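Local coordinates for protein phosphohistidine phosphatase SixA (Escherichia coli, PDB 1UJB) that removes the phosphoryl group from phosphohistidine in the HPt domain of the ArcB sensor, within a multistep His-Asp phosphorelay, at residues I5-D10 with S107-V112; R21-N26 with E57-E62. One frame throughout, in Å; residues are numbered along the deposited sequence.

Contact 1: I5-D10 with S107-V112; sequences IMRHGD and SHLPLV
Backbone hydrogen bonds join Met6 and His8 to Ser107 where two parallel strands end side by side. Ser107 N donates to Met6 O at 2.9 Å, and His8 N donates to Ser107 O at 3.1 Å; both bonds are nearly straight. Between them the CA of Arg7 lies 3.5 Å from Ser107 O in a CA-H...O contact, so Ser107 O meets both Arg7 and His8. The hydroxyl of Ser107 has its partner beyond the two segments, at Leu79 O.

Strands 2-7 and 102-107 are neighbours in the mixed sheet, and their ends bring together Arg7, His8 and His108. An Arg-His-Gly sequence at the end of the first strand, its His and Gly just beyond it, with a second histidine after a later one, is the signature of the histidine phosphatase superfamily, in which the first histidine accepts the phosphoryl group; His8 and His108 fit these places.

The two imidazoles cross at a steep angle, planes at 63°, with His8 CD2 3.1 Å from His108 ND1. His8 ND1 donates to Gly9 O at 2.9 Å, almost in the ring plane, which fixes the ring's rotation, while His108 NE2 bonds to Ser51 OG.

Arg7 runs out fully extended from a CG anti to the backbone N (chi1 175°). Leu109 CD1 covers one guanidinium face, 3.5 Å from CZ, and a water bridges Arg7 NE and Leu109 N. Arg7 NH1 also bonds to Phe128 O.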
# COMPACT_ATOMS: atom_id res chain seq x y z
N ILE A 5 0.73 4.01 -1.68
CA ILE A 5 1.18 2.65 -1.93
C ILE A 5 2.06 2.22 -0.77
O ILE A 5 3.11 2.81 -0.51
CB ILE A 5 1.96 2.56 -3.26
CG1 ILE A 5 1.13 3.15 -4.41
CG2 ILE A 5 2.28 1.10 -3.58
CD1 ILE A 5 1.83 3.16 -5.75
N MET A 6 1.62 1.18 -0.07
CA MET A 6 2.31 0.66 1.10
C MET A 6 2.74 -0.79 1.01
O MET A 6 2.01 -1.63 0.49
CB MET A 6 1.43 0.82 2.35
CG MET A 6 2.05 0.32 3.65
SD MET A 6 0.93 0.55 5.02
CE MET A 6 2.06 0.46 6.41
N ARG A 7 3.95 -1.06 1.50
CA ARG A 7 4.46 -2.42 1.54
C ARG A 7 4.12 -2.95 2.94
O ARG A 7 4.26 -2.22 3.93
CB ARG A 7 5.97 -2.45 1.32
CG ARG A 7 6.55 -3.86 1.48
CD ARG A 7 8.04 -3.89 1.28
NE ARG A 7 8.55 -5.25 1.40
CZ ARG A 7 9.81 -5.56 1.66
NH1 ARG A 7 10.73 -4.61 1.81
NH2 ARG A 7 10.16 -6.83 1.81
N HIS A 8 3.66 -4.19 3.01
CA HIS A 8 3.30 -4.82 4.28
C HIS A 8 4.45 -4.78 5.28
O HIS A 8 5.61 -4.57 4.91
CB HIS A 8 2.88 -6.27 4.03
CG HIS A 8 3.95 -7.11 3.42
ND1 HIS A 8 5.05 -7.55 4.13
CD2 HIS A 8 4.12 -7.56 2.15
CE1 HIS A 8 5.86 -8.22 3.32
NE2 HIS A 8 5.32 -8.24 2.12
N GLY A 9 4.12 -4.98 6.56
CA GLY A 9 5.12 -4.96 7.62
C GLY A 9 6.03 -6.18 7.63
O GLY A 9 5.82 -7.13 6.87
N ASP A 10 7.03 -6.14 8.49
CA ASP A 10 8.00 -7.23 8.63
C ASP A 10 7.28 -8.54 8.93
O ASP A 10 6.47 -8.62 9.86
CB ASP A 10 9.01 -6.89 9.74
CG ASP A 10 10.14 -7.90 9.83
OD1 ASP A 10 10.16 -8.68 10.81
OD2 ASP A 10 11.00 -7.92 8.93
N SER A 107 0.51 -3.90 -0.48
CA SER A 107 0.99 -5.00 -1.31
C SER A 107 2.41 -5.46 -0.96
O SER A 107 2.91 -5.21 0.13
CB SER A 107 0.90 -4.59 -2.78
OG SER A 107 1.01 -5.71 -3.64
N HIS A 108 3.07 -6.09 -1.93
CA HIS A 108 4.41 -6.64 -1.75
C HIS A 108 5.40 -6.16 -2.79
O HIS A 108 5.03 -5.51 -3.77
CB HIS A 108 4.37 -8.17 -1.92
CG HIS A 108 3.26 -8.86 -1.19
ND1 HIS A 108 3.48 -9.66 -0.10
CD2 HIS A 108 1.93 -8.90 -1.44
CE1 HIS A 108 2.33 -10.17 0.30
NE2 HIS A 108 1.37 -9.73 -0.49
N LEU A 109 6.66 -6.51 -2.58
CA LEU A 109 7.69 -6.24 -3.56
C LEU A 109 7.64 -7.51 -4.42
O LEU A 109 7.26 -8.58 -3.93
CB LEU A 109 9.07 -6.14 -2.91
CG LEU A 109 9.53 -4.81 -2.33
CD1 LEU A 109 10.85 -5.04 -1.63
CD2 LEU A 109 9.67 -3.76 -3.43
N PRO A 110 8.00 -7.41 -5.71
CA PRO A 110 8.45 -6.19 -6.39
C PRO A 110 7.31 -5.32 -6.94
O PRO A 110 7.54 -4.18 -7.34
CB PRO A 110 9.33 -6.75 -7.51
CG PRO A 110 8.60 -7.99 -7.90
CD PRO A 110 8.22 -8.60 -6.56
N LEU A 111 6.09 -5.85 -6.94
CA LEU A 111 4.92 -5.16 -7.47
C LEU A 111 4.76 -3.71 -7.01
O LEU A 111 4.43 -2.83 -7.80
CB LEU A 111 3.65 -5.94 -7.10
CG LEU A 111 2.31 -5.41 -7.62
CD1 LEU A 111 2.32 -5.42 -9.13
CD2 LEU A 111 1.17 -6.26 -7.11
N VAL A 112 5.01 -3.47 -5.73
CA VAL A 112 4.87 -2.15 -5.13
C VAL A 112 5.78 -1.14 -5.83
O VAL A 112 5.40 0.02 -6.03
CB VAL A 112 5.14 -2.23 -3.61
CG1 VAL A 112 6.61 -2.19 -3.30
CG2 VAL A 112 4.40 -1.18 -2.88
O HOH W 1 7.31 -7.77 0.14

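Contact 2: R21-N26 with E57-E62; sequences RPLTTN and EQTLEE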
# COMPACT_ATOMS: atom_id res chain seq x y z
N ARG A 21 2.37 -16.63 6.08
CA ARG A 21 3.37 -16.12 7.01
C ARG A 21 2.77 -14.93 7.77
O ARG A 21 2.19 -14.03 7.16
CB ARG A 21 4.63 -15.67 6.25
CG ARG A 21 5.45 -16.81 5.65
CD ARG A 21 6.52 -16.29 4.68
NE ARG A 21 7.38 -15.29 5.31
CZ ARG A 21 7.76 -14.15 4.73
NH1 ARG A 21 7.38 -13.85 3.50
NH2 ARG A 21 8.51 -13.29 5.41
N PRO A 22 2.84 -14.95 9.11
CA PRO A 22 2.28 -13.82 9.86
C PRO A 22 3.28 -12.67 10.00
O PRO A 22 4.45 -12.78 9.64
CB PRO A 22 1.95 -14.44 11.21
CG PRO A 22 3.06 -15.41 11.39
CD PRO A 22 3.19 -16.05 10.02
N LEU A 23 2.79 -11.55 10.51
CA LEU A 23 3.63 -10.39 10.73
C LEU A 23 4.36 -10.63 12.05
O LEU A 23 3.86 -11.34 12.92
CB LEU A 23 2.75 -9.16 10.85
CG LEU A 23 2.93 -7.94 9.95
CD1 LEU A 23 2.99 -8.32 8.49
CD2 LEU A 23 1.75 -7.03 10.22
N THR A 24 5.55 -10.08 12.19
CA THR A 24 6.29 -10.21 13.44
C THR A 24 5.83 -9.07 14.35
O THR A 24 5.08 -8.19 13.92
CB THR A 24 7.81 -10.12 13.20
OG1 THR A 24 8.16 -8.82 12.73
CG2 THR A 24 8.25 -11.15 12.19
N THR A 25 6.23 -9.10 15.62
CA THR A 25 5.86 -8.03 16.55
C THR A 25 6.42 -6.71 16.00
O THR A 25 5.74 -5.69 16.01
CB THR A 25 6.41 -8.29 17.97
OG1 THR A 25 5.78 -9.46 18.52
CG2 THR A 25 6.13 -7.10 18.87
N ASN A 26 7.65 -6.77 15.48
CA ASN A 26 8.31 -5.60 14.91
C ASN A 26 7.50 -5.12 13.70
O ASN A 26 7.32 -3.91 13.51
CB ASN A 26 9.75 -5.95 14.48
CG ASN A 26 10.50 -4.76 13.91
OD1 ASN A 26 10.75 -3.77 14.60
ND2 ASN A 26 10.86 -4.85 12.63
N GLU A 57 -2.87 -8.40 4.94
CA GLU A 57 -4.12 -8.21 5.67
C GLU A 57 -3.91 -7.86 7.14
O GLU A 57 -4.70 -7.11 7.72
CB GLU A 57 -5.02 -9.43 5.51
CG GLU A 57 -5.42 -9.68 4.07
CD GLU A 57 -6.31 -10.88 3.89
OE1 GLU A 57 -6.11 -11.92 4.56
OE2 GLU A 57 -7.22 -10.80 3.04
N GLN A 58 -2.87 -8.41 7.75
CA GLN A 58 -2.56 -8.13 9.15
C GLN A 58 -2.02 -6.71 9.28
O GLN A 58 -2.19 -6.06 10.32
CB GLN A 58 -1.56 -9.16 9.68
CG GLN A 58 -2.16 -10.56 9.76
CD GLN A 58 -1.19 -11.59 10.32
OE1 GLN A 58 -0.08 -11.27 10.74
NE2 GLN A 58 -1.62 -12.85 10.33
N THR A 59 -1.37 -6.23 8.22
CA THR A 59 -0.84 -4.87 8.17
C THR A 59 -2.02 -3.91 8.12
O THR A 59 -2.01 -2.86 8.75
CB THR A 59 0.03 -4.67 6.93
OG1 THR A 59 1.18 -5.52 7.01
CG2 THR A 59 0.48 -3.22 6.79
N LEU A 60 -3.06 -4.31 7.38
CA LEU A 60 -4.28 -3.52 7.24
C LEU A 60 -4.94 -3.45 8.62
O LEU A 60 -5.45 -2.41 9.04
CB LEU A 60 -5.23 -4.20 6.26
CG LEU A 60 -6.31 -3.43 5.49
CD1 LEU A 60 -7.43 -4.40 5.14
CD2 LEU A 60 -6.87 -2.27 6.29
N GLU A 61 -4.93 -4.58 9.32
CA GLU A 61 -5.51 -4.69 10.65
C GLU A 61 -4.82 -3.72 11.62
O GLU A 61 -5.49 -2.96 12.33
CB GLU A 61 -5.35 -6.13 11.14
CG GLU A 61 -6.00 -6.46 12.47
CD GLU A 61 -5.64 -7.87 12.94
OE1 GLU A 61 -5.81 -8.83 12.16
OE2 GLU A 61 -5.16 -8.01 14.09
N GLU A 62 -3.49 -3.72 11.63
CA GLU A 62 -2.71 -2.85 12.51
C GLU A 62 -2.88 -1.37 12.16
O GLU A 62 -2.89 -0.52 13.05
CB GLU A 62 -1.24 -3.24 12.48
CG GLU A 62 -0.95 -4.68 12.88
CD GLU A 62 -1.37 -5.00 14.30
OE1 GLU A 62 -1.03 -4.23 15.22
OE2 GLU A 62 -2.03 -6.04 14.51
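Gln58 reaches from its helix to the backbone of Leu23, where its OE1 accepts the N-H at 2.9 Å. The N-H points almost straight at the oxygen, but the donor stands 28° off the plane of the amide. The glutamine sends CG away from its own carbonyl carbon (chi1 -67°) and then runs on extended, which carries the amide across to the loop. Its NE2 lies 4.0 Å from Pro22 CB, and the same OE1 that takes the N-H also lies 3.5 Å from Leu23 CB, so the amide end rests against both residues.

Leu23 points its side chain at the helix and crosses that of Thr59 at about a right angle. Its chi1 of -123° is unusual for leucine, and both methyls face the threonine hydroxyl from the same side, with CD1 and CD2 each 3.6 Å from Thr59 OG1. In this way the segment leading into helix 25-40 is fastened to the side of helix 54-64, with Thr24 as the N-cap of the former, its OG1 bonded to Gly27 N.

The Thr59 hydroxyl lies beside its own backbone N and is engaged within the fold by Arg55 O, one turn back. Glu62, one turn on from Gln58, brings its CG no nearer than 4.5 Å to Leu23 CD2, while its carboxylate forms a salt bridge with Arg32 of helix 25-40.

The centres of the two contacts lie about 12 Å apart, and contact 2 is nested along the chain inside the loop that contact 1 closes: 5-10 comes first, then 21-26, 57-62 and finally 107-112. Contact 1 sits at the ends of adjacent central strands of the sheet, contact 2 further out, between the loop leading into helix 25-40 and helix 54-64. They touch directly. Gly9 N lies 3.0 Å from Thr59 OG1 and Asp10 OD1 lies 2.8 Å from Thr24 OG1, both probable hydrogen bonds, and Leu23 CD1 packs on Gly9 O. Contact 2 thus forms a second shell behind the loop following His8, consistent with positioning the probable phosphoryl acceptor.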